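Local coordinates for erythrocyte membrane protein 1 (Plasmodium falciparum, PDB 2YK0), which probably binds host cell surface receptors in red-cell rosetting, and is represented here by its N-terminal NTS-DBL1-alpha and CIDR-gamma double domain, at residues Y70-D75 and L84-I89; N80-F85 and A168-N173; S509-D514 and W629-K634; Q545-Q550 and C558-F563. The protein carries 8 engineered substitutions. All coordinates share one frame; numbering follows the deposited sequence.

Interaction 1 (Y70-D75 and L84-I89)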
loop_
_atom_site.group_PDB
_atom_site.type_symbol
_atom_site.label_atom_id
_atom_site.label_comp_id
_atom_site.label_asym_id
_atom_site.label_seq_id
_atom_site.Cartn_x
_atom_site.Cartn_y
_atom_site.Cartn_z
ATOM N N TYR A 70 -18.345 -9.851 42.513
ATOM C CA TYR A 70 -18.222 -11.218 42.034
ATOM C C TYR A 70 -16.836 -11.530 41.373
ATOM O O TYR A 70 -15.945 -10.672 41.289
ATOM C CB TYR A 70 -19.395 -11.523 41.092
ATOM C CG TYR A 70 -20.735 -11.680 41.780
ATOM C CD1 TYR A 70 -21.452 -10.568 42.225
ATOM C CD2 TYR A 70 -21.330 -12.932 41.914
ATOM C CE1 TYR A 70 -22.686 -10.710 42.863
ATOM C CE2 TYR A 70 -22.596 -13.076 42.482
ATOM C CZ TYR A 70 -23.261 -11.965 42.971
ATOM O OH TYR A 70 -24.503 -12.125 43.535
ATOM N N VAL A 71 -16.666 -12.805 41.009
ATOM C CA VAL A 71 -15.548 -13.403 40.291
ATOM C C VAL A 71 -16.232 -14.405 39.358
ATOM O O VAL A 71 -16.849 -15.380 39.825
ATOM C CB VAL A 71 -14.475 -14.082 41.199
ATOM C CG1 VAL A 71 -13.493 -14.903 40.368
ATOM C CG2 VAL A 71 -13.727 -13.066 42.054
ATOM N N ARG A 72 -16.195 -14.109 38.056
ATOM C CA ARG A 72 -16.818 -14.945 37.029
ATOM C C ARG A 72 -15.871 -16.017 36.570
ATOM O O ARG A 72 -14.671 -15.780 36.418
ATOM C CB ARG A 72 -17.328 -14.138 35.808
ATOM C CG ARG A 72 -18.840 -14.302 35.535
ATOM C CD ARG A 72 -19.200 -15.597 34.802
ATOM N NE ARG A 72 -20.540 -15.563 34.207
ATOM C CZ ARG A 72 -21.140 -16.610 33.641
ATOM N NH1 ARG A 72 -20.529 -17.793 33.600
ATOM N NH2 ARG A 72 -22.361 -16.489 33.126
ATOM N N ASN A 73 -16.417 -17.197 36.328
ATOM C CA ASN A 73 -15.647 -18.342 35.864
ATOM C C ASN A 73 -16.255 -18.792 34.574
ATOM O O ASN A 73 -17.412 -18.469 34.295
ATOM C CB ASN A 73 -15.719 -19.495 36.895
ATOM C CG ASN A 73 -15.252 -19.119 38.284
ATOM O OD1 ASN A 73 -14.058 -18.856 38.526
ATOM N ND2 ASN A 73 -16.193 -19.067 39.224
ATOM N N SER A 74 -15.501 -19.538 33.789
ATOM C CA SER A 74 -16.055 -20.123 32.589
ATOM C C SER A 74 -16.515 -21.535 32.942
ATOM O O SER A 74 -16.314 -22.013 34.061
ATOM C CB SER A 74 -15.007 -20.178 31.480
ATOM O OG SER A 74 -15.519 -20.815 30.317
ATOM N N ASP A 75 -17.150 -22.186 31.984
ATOM C CA ASP A 75 -17.543 -23.581 32.058
ATOM C C ASP A 75 -16.444 -24.253 31.250
ATOM O O ASP A 75 -15.409 -23.622 30.979
ATOM C CB ASP A 75 -18.939 -23.794 31.414
ATOM C CG ASP A 75 -19.091 -23.348 29.963
ATOM O OD1 ASP A 75 -19.269 -22.125 29.731
ATOM O OD2 ASP A 75 -19.101 -24.232 29.064
ATOM N N LEU A 84 -18.971 -10.189 28.198
ATOM C CA LEU A 84 -19.662 -9.427 29.235
ATOM C C LEU A 84 -19.312 -9.967 30.615
ATOM O O LEU A 84 -19.559 -9.301 31.630
ATOM C CB LEU A 84 -21.176 -9.434 28.982
ATOM C CG LEU A 84 -21.611 -8.750 27.675
ATOM C CD1 LEU A 84 -22.956 -9.240 27.204
ATOM C CD2 LEU A 84 -21.571 -7.244 27.790
ATOM N N PHE A 85 -18.667 -11.156 30.644
ATOM C CA PHE A 85 -18.311 -11.832 31.879
ATOM C C PHE A 85 -16.908 -12.517 31.887
ATOM O O PHE A 85 -16.454 -12.998 32.927
ATOM C CB PHE A 85 -19.429 -12.841 32.218
ATOM C CG PHE A 85 -20.820 -12.278 32.452
ATOM C CD1 PHE A 85 -21.135 -11.622 33.639
ATOM C CD2 PHE A 85 -21.836 -12.489 31.529
ATOM C CE1 PHE A 85 -22.423 -11.140 33.877
ATOM C CE2 PHE A 85 -23.114 -11.986 31.755
ATOM C CZ PHE A 85 -23.396 -11.306 32.927
ATOM N N HIS A 86 -16.233 -12.585 30.754
ATOM C CA HIS A 86 -14.929 -13.261 30.731
ATOM C C HIS A 86 -13.834 -12.301 30.297
ATOM O O HIS A 86 -13.043 -12.526 29.373
ATOM C CB HIS A 86 -15.003 -14.608 29.964
ATOM C CG HIS A 86 -16.189 -15.439 30.369
ATOM N ND1 HIS A 86 -16.481 -15.687 31.707
ATOM C CD2 HIS A 86 -17.150 -15.993 29.605
ATOM C CE1 HIS A 86 -17.589 -16.397 31.705
ATOM N NE2 HIS A 86 -18.030 -16.605 30.463
ATOM N N THR A 87 -13.807 -11.209 31.032
ATOM C CA THR A 87 -12.971 -10.064 30.793
ATOM C C THR A 87 -12.594 -9.442 32.132
ATOM O O THR A 87 -13.272 -9.651 33.151
ATOM C CB THR A 87 -13.795 -9.136 29.897
ATOM O OG1 THR A 87 -13.162 -8.963 28.643
ATOM C CG2 THR A 87 -14.178 -7.823 30.551
ATOM N N ASN A 88 -11.508 -8.660 32.101
ATOM C CA ASN A 88 -10.960 -7.911 33.229
ATOM C C ASN A 88 -11.072 -6.415 32.964
ATOM O O ASN A 88 -10.566 -5.616 33.762
ATOM C CB ASN A 88 -9.503 -8.302 33.452
ATOM C CG ASN A 88 -9.327 -9.555 34.269
ATOM O OD1 ASN A 88 -9.958 -9.706 35.332
ATOM N ND2 ASN A 88 -8.416 -10.455 33.831
ATOM N N ILE A 89 -11.757 -6.039 31.848
ATOM C CA ILE A 89 -11.910 -4.655 31.383
ATOM C C ILE A 89 -12.584 -3.807 32.403
ATOM O O ILE A 89 -13.756 -4.010 32.694
ATOM C CB ILE A 89 -12.520 -4.536 29.971
ATOM C CG1 ILE A 89 -11.800 -5.476 28.981
ATOM C CG2 ILE A 89 -12.493 -3.083 29.489
ATOM C CD1 ILE A 89 -12.571 -5.927 27.901
#
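Three flat groups meet here: the Phe85 ring, the Arg72 guanidinium and the His86 imidazole. The guanidinium lies off-centre against the Phe85 ring as a cation-pi contact, with Arg72 CZ 5.0 Å from the centroid of the Phe85 ring. The two planes are 46° apart, so this is not a flat stack. Over one face of the guanidinium stands His86 NE2. In return, Arg72 NH1 lies in the imidazole plane at the edge of His86, and the two groups are nearly perpendicular. One face of the imidazole carries Phe85 CB, offset toward the rim. The Arg72 chain bends at CB-CG (chi2 -80°). Arg72 CD then passes 3.6 Å from His86 CE1, and Arg72 NE reaches 3.5 Å from Phe85 CB. A second conformer of Arg72 was deposited, so these contacts hold for one of two. Both segments belong to the long loop between helices 63-68 and 136-139, in the NTS-DBL1-alpha part of the chain. Cys79, between the segments, ties this loop to Cys273 by a disulfide. His86 is buried, meeting the Phe60 ring and Val166 of helix 157-176. No hydrogen bond crosses between the segments. Within 70-75, Arg72 NH1 donates to Asn73 O at 3.3 Å, in the guanidinium plane and almost in line with the carbonyl. The same Asn73 O sits 3.3 Å from His86 CE1.

Interaction 2 (N80-F85 and A168-N173)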
loop_
_atom_site.group_PDB
_atom_site.type_symbol
_atom_site.label_atom_id
_atom_site.label_comp_id
_atom_site.label_asym_id
_atom_site.label_seq_id
_atom_site.Cartn_x
_atom_site.Cartn_y
_atom_site.Cartn_z
ATOM N N ASN A 80 -18.686 -21.165 24.560
ATOM C CA ASN A 80 -19.707 -20.489 25.364
ATOM C C ASN A 80 -19.058 -19.325 26.148
ATOM O O ASN A 80 -19.584 -18.891 27.174
ATOM C CB ASN A 80 -20.457 -21.464 26.301
ATOM C CG ASN A 80 -20.893 -22.786 25.696
ATOM O OD1 ASN A 80 -21.155 -22.916 24.485
ATOM N ND2 ASN A 80 -21.012 -23.801 26.551
ATOM N N LEU A 81 -17.936 -18.799 25.652
ATOM C CA LEU A 81 -17.284 -17.679 26.329
ATOM C C LEU A 81 -17.954 -16.327 25.980
ATOM O O LEU A 81 -18.145 -16.017 24.800
ATOM C CB LEU A 81 -15.758 -17.637 26.025
ATOM C CG LEU A 81 -14.853 -18.647 26.751
ATOM C CD1 LEU A 81 -13.494 -18.718 26.105
ATOM C CD2 LEU A 81 -14.678 -18.284 28.204
ATOM N N ASP A 82 -18.299 -15.523 27.001
ATOM C CA ASP A 82 -18.901 -14.208 26.765
ATOM C C ASP A 82 -18.137 -13.062 27.376
ATOM O O ASP A 82 -17.927 -13.020 28.582
ATOM C CB ASP A 82 -20.417 -14.150 27.088
ATOM C CG ASP A 82 -20.921 -12.757 27.434
ATOM O OD1 ASP A 82 -20.840 -12.386 28.617
ATOM O OD2 ASP A 82 -21.336 -12.013 26.498
ATOM N N HIS A 83 -17.819 -12.089 26.528
ATOM C CA HIS A 83 -17.065 -10.885 26.834
ATOM C C HIS A 83 -17.669 -10.026 27.951
ATOM O O HIS A 83 -16.952 -9.255 28.605
ATOM C CB HIS A 83 -16.839 -10.071 25.553
ATOM C CG HIS A 83 -18.072 -9.390 25.049
ATOM N ND1 HIS A 83 -19.075 -10.095 24.402
ATOM C CD2 HIS A 83 -18.422 -8.082 25.111
ATOM C CE1 HIS A 83 -20.004 -9.198 24.107
ATOM N NE2 HIS A 83 -19.649 -7.970 24.503
ATOM N N LEU A 84 -18.971 -10.189 28.198
ATOM C CA LEU A 84 -19.662 -9.427 29.235
ATOM C C LEU A 84 -19.312 -9.967 30.615
ATOM O O LEU A 84 -19.559 -9.301 31.630
ATOM C CB LEU A 84 -21.176 -9.434 28.982
ATOM C CG LEU A 84 -21.611 -8.750 27.675
ATOM C CD1 LEU A 84 -22.956 -9.240 27.204
ATOM C CD2 LEU A 84 -21.571 -7.244 27.790
ATOM N N PHE A 85 -18.667 -11.156 30.644
ATOM C CA PHE A 85 -18.311 -11.832 31.879
ATOM C C PHE A 85 -16.908 -12.517 31.887
ATOM O O PHE A 85 -16.454 -12.998 32.927
ATOM C CB PHE A 85 -19.429 -12.841 32.218
ATOM C CG PHE A 85 -20.820 -12.278 32.452
ATOM C CD1 PHE A 85 -21.135 -11.622 33.639
ATOM C CD2 PHE A 85 -21.836 -12.489 31.529
ATOM C CE1 PHE A 85 -22.423 -11.140 33.877
ATOM C CE2 PHE A 85 -23.114 -11.986 31.755
ATOM C CZ PHE A 85 -23.396 -11.306 32.927
ATOM N N ALA A 168 -8.970 -15.341 21.249
ATOM C CA ALA A 168 -9.040 -16.296 20.140
ATOM C C ALA A 168 -10.432 -16.504 19.641
ATOM O O ALA A 168 -10.601 -16.654 18.432
ATOM C CB ALA A 168 -8.444 -17.635 20.545
ATOM N N LYS A 169 -11.439 -16.504 20.542
ATOM C CA LYS A 169 -12.838 -16.729 20.132
ATOM C C LYS A 169 -13.396 -15.593 19.275
ATOM O O LYS A 169 -13.843 -15.816 18.159
ATOM C CB LYS A 169 -13.748 -17.016 21.354
ATOM C CG LYS A 169 -15.231 -17.224 20.997
ATOM C CD LYS A 169 -16.151 -17.123 22.196
ATOM C CE LYS A 169 -17.608 -17.084 21.805
ATOM N NZ LYS A 169 -17.988 -15.751 21.240
ATOM N N TYR A 170 -13.371 -14.388 19.827
ATOM C CA TYR A 170 -13.857 -13.154 19.249
ATOM C C TYR A 170 -13.078 -12.769 18.010
ATOM O O TYR A 170 -13.678 -12.322 17.041
ATOM C CB TYR A 170 -13.854 -12.067 20.337
ATOM C CG TYR A 170 -15.011 -12.236 21.308
ATOM C CD1 TYR A 170 -14.973 -13.198 22.320
ATOM C CD2 TYR A 170 -16.171 -11.473 21.184
ATOM C CE1 TYR A 170 -16.054 -13.382 23.190
ATOM C CE2 TYR A 170 -17.251 -11.648 22.048
ATOM C CZ TYR A 170 -17.183 -12.592 23.057
ATOM O OH TYR A 170 -18.246 -12.738 23.909
ATOM N N GLU A 171 -11.755 -12.996 18.004
ATOM C CA GLU A 171 -10.934 -12.715 16.835
ATOM C C GLU A 171 -11.316 -13.701 15.728
ATOM O O GLU A 171 -11.493 -13.288 14.589
ATOM C CB GLU A 171 -9.437 -12.780 17.185
ATOM C CG GLU A 171 -8.486 -12.749 15.990
ATOM C CD GLU A 171 -8.298 -11.435 15.259
ATOM O OE1 GLU A 171 -8.574 -10.366 15.847
ATOM O OE2 GLU A 171 -7.790 -11.475 14.116
ATOM N N GLY A 172 -11.501 -14.968 16.089
ATOM C CA GLY A 172 -11.904 -16.003 15.147
ATOM C C GLY A 172 -13.291 -15.753 14.588
ATOM O O GLY A 172 -13.603 -16.154 13.462
ATOM N N ASN A 173 -14.129 -15.073 15.379
ATOM C CA ASN A 173 -15.487 -14.727 14.997
ATOM C C ASN A 173 -15.407 -13.696 13.879
ATOM O O ASN A 173 -15.807 -13.979 12.754
ATOM C CB ASN A 173 -16.257 -14.178 16.214
ATOM C CG ASN A 173 -17.639 -14.747 16.390
ATOM O OD1 ASN A 173 -18.516 -14.587 15.530
ATOM N ND2 ASN A 173 -17.866 -15.408 17.524
#
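Leu81 makes the first contact of segment 80-85 with helix 157-176. Leu81 CB lies 3.9 Å from Lys169 CD. Its carbonyl faces the end of the same lysine, with Leu81 O 3.2 Å from Lys169 CE. The leucine side chain itself packs on Leu165 and Val166, about one turn before Lys169 on the helix. Asp82 follows with its backbone: its CA comes to the edge of the Tyr170 ring, close to the ring plane. The Asp82 carboxylate serves its own segment instead, where OD1 takes a weak bond from Leu84 N. His83 meets the phenol twice. His83 N donates to Tyr170 OH at 2.7 Å, with an N-H...O angle of 162°. Its imidazole also turns an edge to the same oxygen, and His83 ND1 is 2.8 Å from Tyr170 OH. The His83 CG lies between the backbone N and the carbonyl carbon (chi1 73°), which brings ND1 round to the phenol. The rings meet obliquely, with planes at 75°. Leu84 CG rests over one face of the imidazole, offset toward its rim. On the tyrosine, Lys169 NZ stands 3.6 Å above the Tyr170 ring plane, also near the rim. Phe85 N closes a turn by bonding to Asp82 O. Together these contacts lay an irregular loop along a helix of the Duffy-binding-like domain, a helical fold with long connecting loops and disulfides.

Interaction 3 (S509-D514 and W629-K634)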
loop_
_atom_site.group_PDB
_atom_site.type_symbol
_atom_site.label_atom_id
_atom_site.label_comp_id
_atom_site.label_asym_id
_atom_site.label_seq_id
_atom_site.Cartn_x
_atom_site.Cartn_y
_atom_site.Cartn_z
ATOM N N SER A 509 4.404 24.189 -38.975
ATOM C CA SER A 509 5.742 23.677 -38.684
ATOM C C SER A 509 5.692 22.934 -37.378
ATOM O O SER A 509 4.819 23.251 -36.568
ATOM C CB SER A 509 6.755 24.818 -38.575
ATOM O OG SER A 509 6.677 25.554 -37.362
ATOM N N PRO A 510 6.620 21.983 -37.099
ATOM C CA PRO A 510 6.591 21.319 -35.793
ATOM C C PRO A 510 7.289 22.147 -34.713
ATOM O O PRO A 510 8.095 23.030 -35.002
ATOM C CB PRO A 510 7.322 19.994 -36.054
ATOM C CG PRO A 510 7.837 20.063 -37.450
ATOM C CD PRO A 510 7.731 21.459 -37.920
ATOM N N THR A 511 6.949 21.868 -33.455
ATOM C CA THR A 511 7.629 22.471 -32.310
ATOM C C THR A 511 8.110 21.416 -31.353
ATOM O O THR A 511 7.311 20.673 -30.765
ATOM C CB THR A 511 6.992 23.742 -31.732
ATOM O OG1 THR A 511 7.381 23.938 -30.372
ATOM C CG2 THR A 511 5.571 23.696 -31.769
ATOM N N THR A 512 9.448 21.350 -31.232
ATOM C CA THR A 512 10.156 20.424 -30.365
ATOM C C THR A 512 10.600 21.065 -29.035
ATOM O O THR A 512 11.057 22.211 -29.015
ATOM C CB THR A 512 11.175 19.615 -31.165
ATOM O OG1 THR A 512 11.220 18.295 -30.645
ATOM C CG2 THR A 512 12.544 20.238 -31.193
ATOM N N PHE A 513 10.344 20.333 -27.929
ATOM C CA PHE A 513 10.660 20.690 -26.545
ATOM C C PHE A 513 10.737 19.459 -25.664
ATOM O O PHE A 513 10.089 18.456 -25.933
ATOM C CB PHE A 513 9.662 21.706 -25.968
ATOM C CG PHE A 513 8.205 21.323 -26.095
ATOM C CD1 PHE A 513 7.594 20.517 -25.141
ATOM C CD2 PHE A 513 7.447 21.762 -27.174
ATOM C CE1 PHE A 513 6.266 20.128 -25.279
ATOM C CE2 PHE A 513 6.112 21.367 -27.313
ATOM C CZ PHE A 513 5.530 20.561 -26.358
ATOM N N ASP A 514 11.537 19.548 -24.613
ATOM C CA ASP A 514 11.764 18.491 -23.637
ATOM C C ASP A 514 11.041 18.830 -22.325
ATOM O O ASP A 514 10.973 19.996 -21.932
ATOM C CB ASP A 514 13.274 18.284 -23.433
ATOM C CG ASP A 514 13.973 19.324 -22.560
ATOM O OD1 ASP A 514 13.988 20.523 -22.937
ATOM O OD2 ASP A 514 14.507 18.942 -21.505
ATOM N N TRP A 629 7.489 25.914 -20.443
ATOM C CA TRP A 629 6.232 26.514 -20.785
ATOM C C TRP A 629 6.309 27.483 -21.944
ATOM O O TRP A 629 5.366 27.544 -22.728
ATOM C CB TRP A 629 5.628 27.141 -19.550
ATOM C CG TRP A 629 4.145 27.288 -19.633
ATOM C CD1 TRP A 629 3.222 26.326 -19.942
ATOM C CD2 TRP A 629 3.415 28.441 -19.273
ATOM N NE1 TRP A 629 1.955 26.848 -19.882
ATOM C CE2 TRP A 629 2.042 28.147 -19.462
ATOM C CE3 TRP A 629 3.788 29.702 -18.794
ATOM C CZ2 TRP A 629 1.046 29.087 -19.226
ATOM C CZ3 TRP A 629 2.804 30.631 -18.568
ATOM C CH2 TRP A 629 1.450 30.312 -18.744
ATOM N N GLY A 630 7.432 28.190 -22.072
ATOM C CA GLY A 630 7.677 29.109 -23.175
ATOM C C GLY A 630 7.436 28.426 -24.506
ATOM O O GLY A 630 6.725 28.948 -25.370
ATOM N N GLN A 631 7.961 27.210 -24.623
ATOM C CA GLN A 631 7.843 26.319 -25.764
ATOM C C GLN A 631 6.430 25.799 -25.926
ATOM O O GLN A 631 5.962 25.670 -27.063
ATOM C CB GLN A 631 8.800 25.136 -25.604
ATOM C CG GLN A 631 10.288 25.441 -25.844
ATOM C CD GLN A 631 10.596 26.073 -27.182
ATOM O OE1 GLN A 631 10.659 25.412 -28.252
ATOM N NE2 GLN A 631 10.796 27.378 -27.137
ATOM N N ILE A 632 5.751 25.471 -24.798
ATOM C CA ILE A 632 4.371 24.963 -24.850
ATOM C C ILE A 632 3.364 26.044 -25.336
ATOM O O ILE A 632 2.415 25.703 -26.052
ATOM C CB ILE A 632 3.895 24.064 -23.636
ATOM C CG1 ILE A 632 3.081 24.828 -22.626
ATOM C CG2 ILE A 632 5.003 23.258 -22.938
ATOM C CD1 ILE A 632 1.635 24.754 -22.859
ATOM N N LYS A 633 3.575 27.337 -24.939
ATOM C CA LYS A 633 2.789 28.509 -25.381
ATOM C C LYS A 633 3.148 28.749 -26.857
ATOM O O LYS A 633 2.269 28.989 -27.672
ATOM C CB LYS A 633 3.139 29.763 -24.568
ATOM C CG LYS A 633 2.724 29.727 -23.116
ATOM C CD LYS A 633 3.615 30.646 -22.305
ATOM C CE LYS A 633 2.988 31.982 -21.992
ATOM N NZ LYS A 633 3.816 32.762 -21.033
ATOM N N LYS A 634 4.437 28.620 -27.204
ATOM C CA LYS A 634 4.917 28.712 -28.577
ATOM C C LYS A 634 4.066 27.750 -29.463
ATOM O O LYS A 634 3.615 28.177 -30.530
ATOM C CB LYS A 634 6.420 28.378 -28.631
ATOM C CG LYS A 634 7.178 28.794 -29.888
ATOM C CD LYS A 634 8.733 28.682 -29.709
ATOM C CE LYS A 634 9.384 29.973 -29.228
ATOM N NZ LYS A 634 10.869 29.932 -29.278
#
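Phe513 meets Gln631 and Ile632 where the edge strand 511-518 of the antiparallel CIDR-gamma sheet lies against helix 611-636. The short strand and helix axes pass 8.5 Å apart and run nearly antiparallel, at 156°. Phe513 CB rests against the aliphatic part of Gln631, 3.6 Å from Gln631 CB. The next atom, CG, also faces that CB. A chi1 of 52° sets CG between the backbone N and the carbonyl carbon. Further out, CD2 runs past Gln631 CB and the Gln631 carbonyl oxygen. Thr511 OG1 lies at the ring edge, in plane. CE1 approaches Ile632, whose CG2 stands over one ring face, toward the rim. At the tip, CZ packs on Cys549 SG. The ring also touches Leu578 of helix 575-601, and Ile632 touches Phe575 and Leu579 there. Thr512 points away from helix 611-636, and its OG1 bonds to Trp547 O and Thr548 OG1. Phe513 CE1 and Ile632 CG2 are 4.1 Å apart.

Interaction 4 (Q545-Q550 and C558-F563)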
loop_
_atom_site.group_PDB
_atom_site.type_symbol
_atom_site.label_atom_id
_atom_site.label_comp_id
_atom_site.label_asym_id
_atom_site.label_seq_id
_atom_site.Cartn_x
_atom_site.Cartn_y
_atom_site.Cartn_z
ATOM N N GLN A 545 11.319 14.007 -21.285
ATOM C CA GLN A 545 10.545 13.614 -22.449
ATOM C C GLN A 545 10.722 14.625 -23.563
ATOM O O GLN A 545 10.305 15.773 -23.439
ATOM C CB GLN A 545 9.061 13.526 -22.076
ATOM C CG GLN A 545 8.662 12.338 -21.221
ATOM C CD GLN A 545 7.236 12.511 -20.768
ATOM O OE1 GLN A 545 6.908 13.385 -19.956
ATOM N NE2 GLN A 545 6.346 11.716 -21.332
ATOM N N GLU A 546 11.341 14.201 -24.656
ATOM C CA GLU A 546 11.504 15.045 -25.826
ATOM C C GLU A 546 10.331 14.788 -26.753
ATOM O O GLU A 546 10.080 13.648 -27.179
ATOM C CB GLU A 546 12.889 14.935 -26.508
ATOM C CG GLU A 546 13.599 13.592 -26.415
ATOM C CD GLU A 546 15.120 13.625 -26.415
ATOM O OE1 GLU A 546 15.709 14.598 -26.948
ATOM O OE2 GLU A 546 15.725 12.667 -25.880
ATOM N N TRP A 547 9.567 15.871 -26.973
ATOM C CA TRP A 547 8.336 15.944 -27.733
ATOM C C TRP A 547 8.517 16.728 -28.974
ATOM O O TRP A 547 9.217 17.754 -28.973
ATOM C CB TRP A 547 7.277 16.688 -26.910
ATOM C CG TRP A 547 6.743 15.906 -25.761
ATOM C CD1 TRP A 547 6.984 16.117 -24.434
ATOM C CD2 TRP A 547 5.902 14.752 -25.842
ATOM N NE1 TRP A 547 6.369 15.144 -23.687
ATOM C CE2 TRP A 547 5.683 14.301 -24.527
ATOM C CE3 TRP A 547 5.303 14.055 -26.904
ATOM C CZ2 TRP A 547 4.875 13.195 -24.249
ATOM C CZ3 TRP A 547 4.533 12.942 -26.629
ATOM C CH2 TRP A 547 4.313 12.529 -25.320
ATOM N N THR A 548 7.795 16.291 -30.024
ATOM C CA THR A 548 7.671 17.010 -31.284
ATOM C C THR A 548 6.191 17.191 -31.563
ATOM O O THR A 548 5.490 16.237 -31.927
ATOM C CB THR A 548 8.496 16.447 -32.449
ATOM O OG1 THR A 548 9.666 15.776 -31.970
ATOM C CG2 THR A 548 8.897 17.546 -33.431
ATOM N N CYS A 549 5.702 18.412 -31.322
ATOM C CA CYS A 549 4.304 18.758 -31.538
ATOM C C CYS A 549 4.103 19.429 -32.881
ATOM O O CYS A 549 4.788 20.411 -33.202
ATOM C CB CYS A 549 3.770 19.600 -30.390
ATOM S SG CYS A 549 3.731 18.720 -28.818
ATOM N N GLN A 550 3.167 18.887 -33.672
ATOM C CA GLN A 550 2.899 19.436 -34.986
ATOM C C GLN A 550 1.436 19.300 -35.392
ATOM O O GLN A 550 0.795 18.286 -35.090
ATOM C CB GLN A 550 3.814 18.770 -36.020
ATOM C CG GLN A 550 3.863 19.538 -37.331
ATOM C CD GLN A 550 4.613 18.846 -38.425
ATOM O OE1 GLN A 550 4.854 17.629 -38.395
ATOM N NE2 GLN A 550 4.950 19.618 -39.443
ATOM N N CYS A 558 1.392 15.007 -30.712
ATOM C CA CYS A 558 2.712 15.123 -30.141
ATOM C C CYS A 558 3.338 13.743 -30.078
ATOM O O CYS A 558 2.685 12.785 -29.650
ATOM C CB CYS A 558 2.670 15.811 -28.786
ATOM S SG CYS A 558 2.079 17.513 -28.872
ATOM N N LYS A 559 4.561 13.619 -30.619
ATOM C CA LYS A 559 5.287 12.355 -30.644
ATOM C C LYS A 559 6.376 12.413 -29.610
ATOM O O LYS A 559 7.031 13.450 -29.437
ATOM C CB LYS A 559 5.882 12.062 -32.038
ATOM C CG LYS A 559 6.680 10.752 -32.132
ATOM C CD LYS A 559 7.506 10.627 -33.434
ATOM C CE LYS A 559 8.774 11.479 -33.523
ATOM N NZ LYS A 559 9.942 10.900 -32.789
ATOM N N LEU A 560 6.538 11.295 -28.899
ATOM C CA LEU A 560 7.573 11.143 -27.895
ATOM C C LEU A 560 8.790 10.591 -28.612
ATOM O O LEU A 560 8.787 9.438 -29.075
ATOM C CB LEU A 560 7.116 10.232 -26.738
ATOM C CG LEU A 560 7.964 10.261 -25.466
ATOM C CD1 LEU A 560 8.247 11.674 -25.000
ATOM C CD2 LEU A 560 7.286 9.505 -24.374
ATOM N N ASN A 561 9.798 11.459 -28.780
ATOM C CA ASN A 561 11.032 11.137 -29.475
ATOM C C ASN A 561 11.780 9.990 -28.809
ATOM O O ASN A 561 12.014 8.961 -29.455
ATOM C CB ASN A 561 11.890 12.378 -29.591
ATOM C CG ASN A 561 11.220 13.460 -30.382
ATOM O OD1 ASN A 561 10.667 13.225 -31.467
ATOM N ND2 ASN A 561 11.297 14.677 -29.877
ATOM N N ASN A 562 12.087 10.153 -27.502
ATOM C CA ASN A 562 12.778 9.202 -26.634
ATOM C C ASN A 562 11.813 8.167 -26.029
ATOM O O ASN A 562 11.955 7.793 -24.866
ATOM C CB ASN A 562 13.523 9.980 -25.539
ATOM C CG ASN A 562 12.653 10.620 -24.488
ATOM O OD1 ASN A 562 12.781 10.342 -23.307
ATOM N ND2 ASN A 562 11.687 11.413 -24.882
ATOM N N PHE A 563 10.842 7.698 -26.815
ATOM C CA PHE A 563 9.834 6.759 -26.331
ATOM C C PHE A 563 10.363 5.382 -25.947
ATOM O O PHE A 563 11.058 4.743 -26.736
ATOM C CB PHE A 563 8.663 6.648 -27.316
ATOM C CG PHE A 563 7.702 5.516 -27.042
ATOM C CD1 PHE A 563 6.774 5.604 -26.005
ATOM C CD2 PHE A 563 7.744 4.347 -27.799
ATOM C CE1 PHE A 563 5.896 4.548 -25.742
ATOM C CE2 PHE A 563 6.857 3.298 -27.543
ATOM C CZ PHE A 563 5.937 3.406 -26.518
#
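Strands 542-552 and 555-560 pair antiparallel, with Thr548-Lys559 as a hydrogen-bonded pair flanked by the non-hydrogen-bonded pairs Trp547-Leu560 and Cys549-Cys558. Thr548 N donates to Lys559 O at 3.0 Å, and Lys559 N returns the bond to Thr548 O at 3.1 Å. Asn561 N adds a third bond, 2.7 Å to Glu546 O, where the chain enters the type I turn from Leu560 to Phe563. Trp547, Leu560 and the two cysteines share one face of the sheet. Trp547 has its CG anti to the carbonyl carbon (chi1 -72°), and its indole lies across the neighbouring strand. There Leu560 CD1 sits over the face of the six-membered ring, 3.8 Å from the centroid of that Trp547 ring, as a CH-pi contact. The ring's edge faces Cys558 O, and its CE3 packs on Cys558 CB. Leu578 of helix 575-601 touches Trp547 and both cysteines. Thr548 and Lys559 point to the other face, and Asn561 from the turn reaches them there. Asn561 OD1 accepts in its carbonyl plane from Thr548 OG1 at 2.8 Å and Lys559 NZ, also at 2.8 Å, the latter on a lone pair. The lysine chain bends back at its last two torsions. Cys549 SG and Cys558 SG are joined at 2.0 Å with a chi3 of 117°. This covalent cross-strand link fixes the hairpin register, while sharing OD1 between a hydroxyl and an ammonium may help hold the Asn561 amide.

Overall arrangement
The four contacts form two pairs on opposite sides of the chain's centre. Interactions 1 and 2 have centres 11 Å apart and share Leu84 and Phe85 in the loop between helices 63-68 and 136-139. Asp75 OD2 and Asn80 ND2 join them, and Leu81 packs on His86. Both close before interaction 3 opens, and interaction 4 is nested inside interaction 3. Interactions 3 and 4 are also 11 Å apart between centres, on neighbouring strands 511-518 and 542-552 of one antiparallel sheet. The centre of either contact of the first pair lies about 63 to 76 Å from that of either contact of the second. The first pair belongs to the NTS-DBL1-alpha part and the second to CIDR-gamma; they do not touch.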